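16S rRNA methylase (Uncultured bacterium, PDB 7JLZ) probably methylates N1 of one adenine in the 16S ribosomal RNA of the 30S subunit, a modification linked to aminoglycoside resistance. Local coordinates at residues Asp13-Glu16 against Leu17-Leu21; Tyr40-Ala43 against Lys44-Gly48; Gln60-Asn63 against Tyr64-Ser68; Leu80-Val83 against Glu84-Pro87. One frame throughout, in Å; residues are numbered along the deposited sequence.

Interaction 1. Residues Asp13-Glu16 against Leu17-Leu21; sequences DKNE and LVNIL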
loop_
_atom_site.group_PDB
_atom_site.type_symbol
_atom_site.label_atom_id
_atom_site.label_comp_id
_atom_site.label_asym_id
_atom_site.label_seq_id
_atom_site.Cartn_x
_atom_site.Cartn_y
_atom_site.Cartn_z
ATOM N N ASP A 13 -1.322 17.323 -13.154
ATOM C CA ASP A 13 -2.769 17.394 -13.022
ATOM C C ASP A 13 -3.427 16.151 -13.617
ATOM O O ASP A 13 -2.779 15.299 -14.232
ATOM C CB ASP A 13 -3.325 18.679 -13.644
ATOM C CG ASP A 13 -3.211 18.718 -15.161
ATOM O OD1 ASP A 13 -2.715 17.760 -15.786
ATOM O OD2 ASP A 13 -3.628 19.745 -15.734
ATOM N N LYS A 14 -4.742 16.056 -13.419
ATOM C CA LYS A 14 -5.460 14.836 -13.781
ATOM C C LYS A 14 -5.304 14.513 -15.260
ATOM O O LYS A 14 -5.156 13.343 -15.636
ATOM C CB LYS A 14 -6.940 14.974 -13.440
ATOM C CG LYS A 14 -7.764 13.772 -13.867
ATOM C CD LYS A 14 -7.465 12.569 -12.985
ATOM C CE LYS A 14 -8.278 11.355 -13.403
ATOM N NZ LYS A 14 -8.496 10.410 -12.271
ATOM N N ASN A 15 -5.369 15.534 -16.120
ATOM C CA ASN A 15 -5.259 15.285 -17.550
ATOM C C ASN A 15 -3.923 14.635 -17.897
ATOM O O ASN A 15 -3.865 13.698 -18.701
ATOM C CB ASN A 15 -5.433 16.589 -18.310
ATOM C CG ASN A 15 -5.659 16.363 -19.769
ATOM O OD1 ASN A 15 -4.754 16.536 -20.589
ATOM N ND2 ASN A 15 -6.872 15.957 -20.111
ATOM N N GLU A 16 -2.837 15.115 -17.298
ATOM C CA GLU A 16 -1.543 14.492 -17.544
ATOM C C GLU A 16 -1.494 13.093 -16.947
ATOM O O GLU A 16 -0.970 12.163 -17.568
ATOM C CB GLU A 16 -0.423 15.366 -16.974
ATOM C CG GLU A 16 0.964 14.791 -17.216
ATOM C CD GLU A 16 2.080 15.715 -16.749
ATOM O OE1 GLU A 16 1.769 16.813 -16.232
ATOM O OE2 GLU A 16 3.261 15.336 -16.901
ATOM N N LEU A 17 -2.045 12.921 -15.747
ATOM C CA LEU A 17 -2.044 11.603 -15.126
ATOM C C LEU A 17 -2.814 10.595 -15.970
ATOM O O LEU A 17 -2.409 9.435 -16.094
ATOM C CB LEU A 17 -2.625 11.696 -13.718
ATOM C CG LEU A 17 -2.780 10.361 -12.983
ATOM C CD1 LEU A 17 -1.444 9.635 -12.842
ATOM C CD2 LEU A 17 -3.412 10.556 -11.626
ATOM N N VAL A 18 -3.927 11.020 -16.571
ATOM C CA VAL A 18 -4.715 10.096 -17.382
ATOM C C VAL A 18 -3.895 9.582 -18.563
ATOM O O VAL A 18 -3.951 8.394 -18.907
ATOM C CB VAL A 18 -6.020 10.779 -17.833
ATOM C CG1 VAL A 18 -6.650 10.038 -18.993
ATOM C CG2 VAL A 18 -6.964 10.835 -16.656
ATOM N N ASN A 19 -3.102 10.459 -19.183
ATOM C CA ASN A 19 -2.225 10.023 -20.266
ATOM C C ASN A 19 -1.231 8.971 -19.784
ATOM O O ASN A 19 -0.851 8.071 -20.544
ATOM C CB ASN A 19 -1.488 11.224 -20.849
ATOM C CG ASN A 19 -2.424 12.205 -21.536
ATOM O OD1 ASN A 19 -3.452 11.820 -22.080
ATOM N ND2 ASN A 19 -2.064 13.484 -21.513
ATOM N N ILE A 20 -0.822 9.059 -18.522
ATOM C CA ILE A 20 0.117 8.094 -17.961
ATOM C C ILE A 20 -0.580 6.777 -17.645
ATOM O O ILE A 20 -0.119 5.704 -18.052
ATOM C CB ILE A 20 0.789 8.691 -16.716
ATOM C CG1 ILE A 20 1.669 9.878 -17.114
ATOM C CG2 ILE A 20 1.592 7.625 -15.952
ATOM C CD1 ILE A 20 2.217 10.617 -15.930
ATOM N N LEU A 21 -1.707 6.842 -16.922
ATOM C CA LEU A 21 -2.440 5.628 -16.566
ATOM C C LEU A 21 -2.824 4.823 -17.797
ATOM O O LEU A 21 -2.777 3.587 -17.783
ATOM C CB LEU A 21 -3.703 5.978 -15.779
ATOM C CG LEU A 21 -3.529 6.765 -14.486
ATOM C CD1 LEU A 21 -4.894 7.188 -13.952
ATOM C CD2 LEU A 21 -2.773 5.939 -13.460
#
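Asp-13 and Lys-14 start helix 14-21 with two regular i to i+4 bonds, Leu-17 N donating to Asp-13 O at 2.9 Å and Val-18 N to Lys-14 O at 2.8 Å. The following steps are longer: Ile-20 N is 3.3 Å from Glu-16 O, and the bond from Asn-19 N to Asn-15 O is weak. Asp-13 occupies the N-cap position and serves the first turn twice, with its main-chain carbonyl and with its carboxylate. Asp-13 OD1 accepts from Glu-16 N at 3.0 Å, in a bond of 164° at the hydrogen that meets the oxygen close to its C-O line. A chi1 of 69° folds the carboxylate back over the helix start, where its negative charge should also suit the helix dipole. Further along, the aliphatic part of Lys-14 runs past one branch of Val-18. Its chain bends at chi2, which carries CE to within 3.5 Å of Val-18 CG2, the methyl beside the backbone N, and NZ travels on to bond with Glu-89 O. Asn-15 and Asn-19 are neighbours without pairing: OD1 of Asn-15 stays 4.2 Å from ND2 of Asn-19, and their amide planes stand 80° apart. Ile-20 lays CG1 against Glu-16 O at 3.5 Å. The helix is a surface element that rests on the protein along one side. Leu-17, its buried residue here, reaches Met-1, Glu-89 and Leu-90, while Ile-20 and Leu-21 both pack on Leu-50 of strand 49-55.

Interaction 2. Residues Tyr40-Ala43 against Lys44-Gly48; sequences YKNA and KENSG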
loop_
_atom_site.group_PDB
_atom_site.type_symbol
_atom_site.label_atom_id
_atom_site.label_comp_id
_atom_site.label_asym_id
_atom_site.label_seq_id
_atom_site.Cartn_x
_atom_site.Cartn_y
_atom_site.Cartn_z
ATOM N N TYR A 40 9.783 0.623 -6.192
ATOM C CA TYR A 40 10.924 0.435 -7.084
ATOM C C TYR A 40 11.151 -1.039 -7.407
ATOM O O TYR A 40 11.315 -1.418 -8.572
ATOM C CB TYR A 40 12.160 1.043 -6.420
ATOM C CG TYR A 40 13.507 0.672 -7.007
ATOM C CD1 TYR A 40 14.059 1.396 -8.054
ATOM C CD2 TYR A 40 14.264 -0.361 -6.460
ATOM C CE1 TYR A 40 15.317 1.066 -8.569
ATOM C CE2 TYR A 40 15.512 -0.685 -6.962
ATOM C CZ TYR A 40 16.030 0.032 -8.014
ATOM O OH TYR A 40 17.274 -0.290 -8.515
ATOM N N LYS A 41 11.193 -1.883 -6.378
ATOM C CA LYS A 41 11.479 -3.291 -6.602
ATOM C C LYS A 41 10.406 -3.936 -7.467
ATOM O O LYS A 41 10.715 -4.693 -8.394
ATOM C CB LYS A 41 11.609 -4.003 -5.258
ATOM C CG LYS A 41 12.819 -3.549 -4.450
ATOM C CD LYS A 41 14.126 -4.097 -5.030
ATOM C CE LYS A 41 15.332 -3.795 -4.136
ATOM N NZ LYS A 41 16.591 -4.453 -4.632
ATOM N N ASN A 42 9.136 -3.622 -7.205
ATOM C CA ASN A 42 8.073 -4.260 -7.970
ATOM C C ASN A 42 7.996 -3.709 -9.390
ATOM O O ASN A 42 7.774 -4.475 -10.338
ATOM C CB ASN A 42 6.745 -4.128 -7.226
ATOM C CG ASN A 42 6.566 -5.230 -6.193
ATOM O OD1 ASN A 42 6.666 -4.999 -4.993
ATOM N ND2 ASN A 42 6.324 -6.446 -6.667
ATOM N N ALA A 43 8.230 -2.405 -9.566
ATOM C CA ALA A 43 8.270 -1.831 -10.912
ATOM C C ALA A 43 9.332 -2.497 -11.781
ATOM O O ALA A 43 9.083 -2.827 -12.946
ATOM C CB ALA A 43 8.517 -0.325 -10.833
ATOM N N LYS A 44 10.531 -2.704 -11.227
ATOM C CA LYS A 44 11.593 -3.363 -11.989
ATOM C C LYS A 44 11.190 -4.760 -12.433
ATOM O O LYS A 44 11.631 -5.224 -13.486
ATOM C CB LYS A 44 12.869 -3.437 -11.153
ATOM C CG LYS A 44 13.635 -2.139 -11.052
ATOM C CD LYS A 44 14.760 -2.294 -10.044
ATOM C CE LYS A 44 15.752 -3.348 -10.475
ATOM N NZ LYS A 44 16.738 -2.794 -11.440
ATOM N N GLU A 45 10.373 -5.448 -11.639
ATOM C CA GLU A 45 9.995 -6.826 -11.913
ATOM C C GLU A 45 8.776 -6.959 -12.814
ATOM O O GLU A 45 8.570 -8.034 -13.389
ATOM C CB GLU A 45 9.725 -7.558 -10.596
ATOM C CG GLU A 45 10.958 -7.722 -9.738
ATOM C CD GLU A 45 12.063 -8.468 -10.463
ATOM O OE1 GLU A 45 13.116 -7.856 -10.748
ATOM O OE2 GLU A 45 11.870 -9.663 -10.763
ATOM N N ASN A 46 7.959 -5.910 -12.946
ATOM C CA ASN A 46 6.715 -5.978 -13.725
ATOM C C ASN A 46 6.606 -4.702 -14.560
ATOM O O ASN A 46 5.968 -3.731 -14.145
ATOM C CB ASN A 46 5.501 -6.153 -12.820
ATOM C CG ASN A 46 5.660 -7.294 -11.835
ATOM O OD1 ASN A 46 5.304 -8.437 -12.130
ATOM N ND2 ASN A 46 6.187 -6.987 -10.651
ATOM N N SER A 47 7.213 -4.720 -15.751
ATOM C CA SER A 47 7.250 -3.518 -16.579
ATOM C C SER A 47 5.880 -3.146 -17.134
ATOM O O SER A 47 5.703 -2.013 -17.591
ATOM C CB SER A 47 8.242 -3.698 -17.728
ATOM O OG SER A 47 7.774 -4.665 -18.654
ATOM N N GLY A 48 4.917 -4.072 -17.114
ATOM C CA GLY A 48 3.578 -3.809 -17.604
ATOM C C GLY A 48 2.633 -3.164 -16.614
ATOM O O GLY A 48 1.522 -2.774 -16.986
#
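The backbone from Tyr-40 to Asn-46 passes from regular helix into its end: Lys-44 N donates to Tyr-40 O at 3.1 Å and 166°, whereas Asn-46 N turns to Ala-43 O, an i to i+3 bond of 3.3 Å that approaches from above the carbonyl plane. Asn-46 is the first residue to leave helical angles, and its side chain folds back to finish the turn. Its ND2 gives Asn-42 O a bond of 3.0 Å and 155°, while Glu-45 N and Asn-46 N add weak ones to the same oxygen. On another side of the helix, Lys-44 runs alongside Tyr-40 and lays its CD over one ring face, 3.7 Å from the centroid and 25° off the normal, a CH-pi contact. The methylene sits off-centre, nearest to Tyr-40 CZ at 3.3 Å; bends at chi3 and chi4 then take CE and NZ on past the ring. Tyr-40 OH bonds to Glu-71. Within the beta-alpha-beta unit of strand 26-31, helix 37-45 and strand 49-55, Ala-43 and Asn-46 pack on Phe-51. Ala-43 also touches Ala-76 and Tyr-40 touches Tyr-78, both on strand 76-80, and helix 58-70 lies against the tyrosine.

Interaction 3. Residues Gln60-Asn63 against Tyr64-Ser68; sequences QLEN and YSRKS. With SO4 (sulfate ion), chain B.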
loop_
_atom_site.group_PDB
_atom_site.type_symbol
_atom_site.label_atom_id
_atom_site.label_comp_id
_atom_site.label_asym_id
_atom_site.label_seq_id
_atom_site.Cartn_x
_atom_site.Cartn_y
_atom_site.Cartn_z
ATOM N N GLN A 60 10.770 11.026 2.633
ATOM C CA GLN A 60 10.552 9.580 2.589
ATOM C C GLN A 60 10.847 9.009 1.217
ATOM O O GLN A 60 11.345 7.885 1.098
ATOM C CB GLN A 60 9.104 9.226 2.917
ATOM C CG GLN A 60 8.724 9.360 4.337
ATOM C CD GLN A 60 7.303 8.945 4.544
ATOM O OE1 GLN A 60 6.439 9.786 4.793
ATOM N NE2 GLN A 60 7.040 7.644 4.447
ATOM N N LEU A 61 10.455 9.727 0.163
ATOM C CA LEU A 61 10.469 9.178 -1.180
ATOM C C LEU A 61 11.615 9.718 -2.017
ATOM O O LEU A 61 11.712 9.378 -3.198
ATOM C CB LEU A 61 9.130 9.446 -1.876
ATOM C CG LEU A 61 7.947 8.859 -1.114
ATOM C CD1 LEU A 61 6.659 9.175 -1.869
ATOM C CD2 LEU A 61 8.105 7.372 -0.917
ATOM N N GLU A 62 12.498 10.520 -1.417
ATOM C CA GLU A 62 13.588 11.156 -2.157
ATOM C C GLU A 62 14.540 10.132 -2.782
ATOM O O GLU A 62 14.851 10.205 -3.975
ATOM C CB GLU A 62 14.351 12.101 -1.223
ATOM C CG GLU A 62 15.717 12.513 -1.738
ATOM C CD GLU A 62 16.448 13.463 -0.802
ATOM O OE1 GLU A 62 15.807 14.019 0.114
ATOM O OE2 GLU A 62 17.672 13.648 -0.985
ATOM N N ASN A 63 15.014 9.163 -1.991
ATOM C CA ASN A 63 16.047 8.238 -2.474
ATOM C C ASN A 63 15.532 7.362 -3.618
ATOM O O ASN A 63 16.147 7.301 -4.689
ATOM C CB ASN A 63 16.551 7.369 -1.315
ATOM C CG ASN A 63 17.563 6.311 -1.763
ATOM O OD1 ASN A 63 18.367 6.544 -2.665
ATOM N ND2 ASN A 63 17.525 5.147 -1.122
ATOM N N TYR A 64 14.400 6.675 -3.416
ATOM C CA TYR A 64 13.929 5.740 -4.439
ATOM C C TYR A 64 13.300 6.443 -5.634
ATOM O O TYR A 64 13.332 5.894 -6.741
ATOM C CB TYR A 64 12.956 4.710 -3.839
ATOM C CG TYR A 64 13.749 3.534 -3.290
ATOM C CD1 TYR A 64 14.318 2.594 -4.153
ATOM C CD2 TYR A 64 13.987 3.402 -1.933
ATOM C CE1 TYR A 64 15.088 1.531 -3.670
ATOM C CE2 TYR A 64 14.765 2.338 -1.430
ATOM C CZ TYR A 64 15.299 1.405 -2.308
ATOM O OH TYR A 64 16.069 0.358 -1.825
ATOM N N SER A 65 12.731 7.637 -5.461
ATOM C CA SER A 65 12.251 8.348 -6.645
ATOM C C SER A 65 13.419 8.794 -7.513
ATOM O O SER A 65 13.317 8.801 -8.746
ATOM C CB SER A 65 11.376 9.543 -6.253
ATOM O OG SER A 65 12.059 10.430 -5.380
ATOM N N ARG A 66 14.539 9.170 -6.884
ATOM C CA ARG A 66 15.731 9.534 -7.643
ATOM C C ARG A 66 16.333 8.306 -8.319
ATOM O O ARG A 66 16.701 8.360 -9.497
ATOM C CB ARG A 66 16.746 10.213 -6.724
ATOM C CG ARG A 66 18.037 10.607 -7.414
ATOM C CD ARG A 66 19.129 10.960 -6.408
ATOM N NE ARG A 66 18.759 12.089 -5.556
ATOM C CZ ARG A 66 18.573 12.011 -4.242
ATOM N NH1 ARG A 66 18.723 10.853 -3.605
ATOM N NH2 ARG A 66 18.253 13.104 -3.559
ATOM N N LYS A 67 16.439 7.191 -7.587
ATOM C CA LYS A 67 16.919 5.945 -8.186
ATOM C C LYS A 67 16.073 5.552 -9.386
ATOM O O LYS A 67 16.599 5.168 -10.436
ATOM C CB LYS A 67 16.904 4.809 -7.161
ATOM C CG LYS A 67 18.144 4.682 -6.321
ATOM C CD LYS A 67 18.057 3.479 -5.381
ATOM C CE LYS A 67 18.050 2.163 -6.139
ATOM N NZ LYS A 67 19.402 1.745 -6.620
ATOM N N SER A 68 14.747 5.608 -9.230
ATOM C CA SER A 68 13.848 5.210 -10.306
ATOM C C SER A 68 14.045 6.083 -11.537
ATOM O O SER A 68 14.035 5.590 -12.669
ATOM C CB SER A 68 12.397 5.282 -9.822
ATOM O OG SER A 68 12.223 4.462 -8.683
HETATM S S SO4 B . 18.262 15.586 -6.586
HETATM O O1 SO4 B . 18.648 15.262 -5.241
HETATM O O2 SO4 B . 18.555 14.475 -7.451
HETATM O O3 SO4 B . 18.994 16.743 -7.029
HETATM O O4 SO4 B . 16.852 15.866 -6.627
HETATM O O HOH W 1 13.160 6.846 -0.887
HETATM O O HOH W 2 19.191 8.101 -4.805
#
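Glu-62 and Arg-66, one turn apart, form a salt bridge in which NH2 of the arginine donates to OE2 of the glutamate at 2.7 Å and 156°. The oxygen lies in the guanidinium plane and is met on its anti side, tilted somewhat out of the carboxylate plane; the two planes are 82° apart. The Arg-66 chain, extended as far as CD, bends at chi3 (-61°) to bring the group there. A sulfate takes the next edge: Arg-66 NH2 reaches its O1 at 2.8 Å, and Arg-66 NE reaches its O2 at 3.1 Å. Water 2 accepts from Arg-66 NH1 at 3.0 Å and donates to Asn-63 OD1 at 2.8 Å. Within 64-68, Ser-68 N and OG both donate to Tyr-64 O, from opposite faces of its plane, and the hydroxyl also bonds to Tyr-78 OH. Outward, the Lys-67 chain runs alongside Asn-63 before its NZ pairs with Glu-71 and another sulfate. The bidentate grip on the first sulfate, joined by Lys-7 N, shows that this surface can hold a tetrahedral anion. The ion probably came from the crystallisation liquor, yet such a site would be compatible with a phosphate, and Glu-62 probably steadies the arginine that holds it.

Interaction 4. Residues Leu80-Val83 against Glu84-Pro87; sequences LGSV and EYFP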
loop_
_atom_site.group_PDB
_atom_site.type_symbol
_atom_site.label_atom_id
_atom_site.label_comp_id
_atom_site.label_asym_id
_atom_site.label_seq_id
_atom_site.Cartn_x
_atom_site.Cartn_y
_atom_site.Cartn_z
ATOM N N LEU A 80 3.067 12.750 -3.067
ATOM C CA LEU A 80 2.770 13.206 -1.715
ATOM C C LEU A 80 1.299 12.964 -1.397
ATOM O O LEU A 80 0.416 13.336 -2.179
ATOM C CB LEU A 80 3.080 14.690 -1.554
ATOM C CG LEU A 80 4.519 15.144 -1.474
ATOM C CD1 LEU A 80 4.535 16.635 -1.174
ATOM C CD2 LEU A 80 5.265 14.352 -0.400
ATOM N N GLY A 81 1.032 12.363 -0.247
ATOM C CA GLY A 81 -0.351 12.148 0.141
ATOM C C GLY A 81 -0.444 11.468 1.487
ATOM O O GLY A 81 0.539 10.957 2.025
ATOM N N SER A 82 -1.658 11.482 2.025
ATOM C CA SER A 82 -1.990 10.885 3.310
ATOM C C SER A 82 -3.501 10.708 3.310
ATOM O O SER A 82 -4.186 11.174 2.394
ATOM C CB SER A 82 -1.552 11.767 4.483
ATOM O OG SER A 82 -2.364 12.930 4.569
ATOM N N VAL A 83 -4.018 10.038 4.346
ATOM C CA VAL A 83 -5.476 9.908 4.482
ATOM C C VAL A 83 -6.129 11.278 4.446
ATOM O O VAL A 83 -7.126 11.499 3.748
ATOM C CB VAL A 83 -5.847 9.169 5.781
ATOM C CG1 VAL A 83 -7.350 9.313 6.060
ATOM C CG2 VAL A 83 -5.471 7.713 5.716
ATOM N N GLU A 84 -5.569 12.223 5.200
ATOM C CA GLU A 84 -6.167 13.538 5.370
ATOM C C GLU A 84 -5.965 14.441 4.159
ATOM O O GLU A 84 -6.754 15.370 3.955
ATOM C CB GLU A 84 -5.591 14.199 6.623
ATOM C CG GLU A 84 -5.970 13.518 7.939
ATOM C CD GLU A 84 -5.319 12.152 8.152
ATOM O OE1 GLU A 84 -5.966 11.300 8.801
ATOM O OE2 GLU A 84 -4.177 11.934 7.678
ATOM N N TYR A 85 -4.921 14.197 3.366
ATOM C CA TYR A 85 -4.624 14.959 2.155
ATOM C C TYR A 85 -4.387 13.955 1.038
ATOM O O TYR A 85 -3.256 13.739 0.593
ATOM C CB TYR A 85 -3.419 15.882 2.352
ATOM C CG TYR A 85 -3.677 16.964 3.373
ATOM C CD1 TYR A 85 -4.326 18.145 3.021
ATOM C CD2 TYR A 85 -3.280 16.802 4.692
ATOM C CE1 TYR A 85 -4.563 19.135 3.958
ATOM C CE2 TYR A 85 -3.510 17.779 5.629
ATOM C CZ TYR A 85 -4.150 18.944 5.262
ATOM O OH TYR A 85 -4.379 19.920 6.204
ATOM N N PHE A 86 -5.466 13.313 0.611
ATOM C CA PHE A 86 -5.255 12.302 -0.404
ATOM C C PHE A 86 -5.522 12.871 -1.794
ATOM O O PHE A 86 -6.481 13.631 -1.979
ATOM C CB PHE A 86 -6.164 11.101 -0.159
ATOM C CG PHE A 86 -5.807 9.933 -1.004
ATOM C CD1 PHE A 86 -6.361 9.788 -2.267
ATOM C CD2 PHE A 86 -4.856 9.022 -0.573
ATOM C CE1 PHE A 86 -5.996 8.723 -3.064
ATOM C CE2 PHE A 86 -4.487 7.958 -1.365
ATOM C CZ PHE A 86 -5.050 7.807 -2.615
ATOM N N PRO A 87 -4.724 12.525 -2.806
ATOM C CA PRO A 87 -4.929 13.121 -4.141
ATOM C C PRO A 87 -6.185 12.577 -4.818
ATOM O O PRO A 87 -6.264 11.384 -5.125
ATOM C CB PRO A 87 -3.664 12.723 -4.908
ATOM C CG PRO A 87 -3.149 11.506 -4.189
ATOM C CD PRO A 87 -3.493 11.709 -2.741
#
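A type I beta turn with Ser-82 and Tyr-85 at its ends and Val-83 and Glu-84 at its corners reverses the chain soon after strand 76-80 of the Rossmann-like sheet. Ser-82 N donates to Tyr-85 O at 3.1 Å, coming from above the carbonyl plane, and the return bond from Tyr-85 N to Ser-82 O is weak. The serine side chain strengthens the closure. Its chi1 of 71° tucks OG in over the main chain of its own residue, from where it accepts from Tyr-85 N at 3.1 Å and 145°; the same oxygen lies at the edge of the Tyr-85 ring. Gly-81 CA makes a CA-H...O contact of 3.3 Å with Tyr-85 O. At the corner, Glu-84 curls back at chi2 and rests its carboxylate on Val-83, OE1 being 3.7 Å from CG1; that oxygen then bonds to Ser-105 OG. Phe-86 turns its ring edge to Ser-82 O, 3.7 Å from CD2, and CD of Pro-87 covers one of its faces. Val-83 and Phe-86 both pack on Trp-103, and Phe-86 also on Leu-120 and Ile-124. Gly-81 is backbone-bonded to Glu-55. In Rossmann-type methyltransferases the loop after the strand equivalent to 76-80, the third of the central sheet, commonly borders the cofactor, so this turn probably lies near that pocket. The chemistry divides along it: Tyr-85 N is held by a side-chain oxygen besides a weak main-chain bond, Glu-84 OE1 ties the corner to Ser-105, and Val-83 and Phe-86 seat the turn on the fold.

Interactions 1, 2 and 3 each lie along a single helix, whereas interaction 4 is a turn in a loop. Interaction 1 is a surface contact, its centre about 21 Å from that of the chain, with an N-cap carboxylate as its distinctive polar feature; the others are partly buried. Interactions 2 and 3 belong to successive beta-alpha-beta units sharing strand 49-55, and they touch: the Tyr-40 and Tyr-64 rings meet at about 50°, and Lys-67 and Ser-68 pack on Tyr-40. A helix C-terminus is closed by an amide in interaction 2, while in interaction 3 an arginine paired with a glutamate also binds a sulfate. Interaction 4 follows strand 76-80, its nearest atoms about 5 Å from interaction 3.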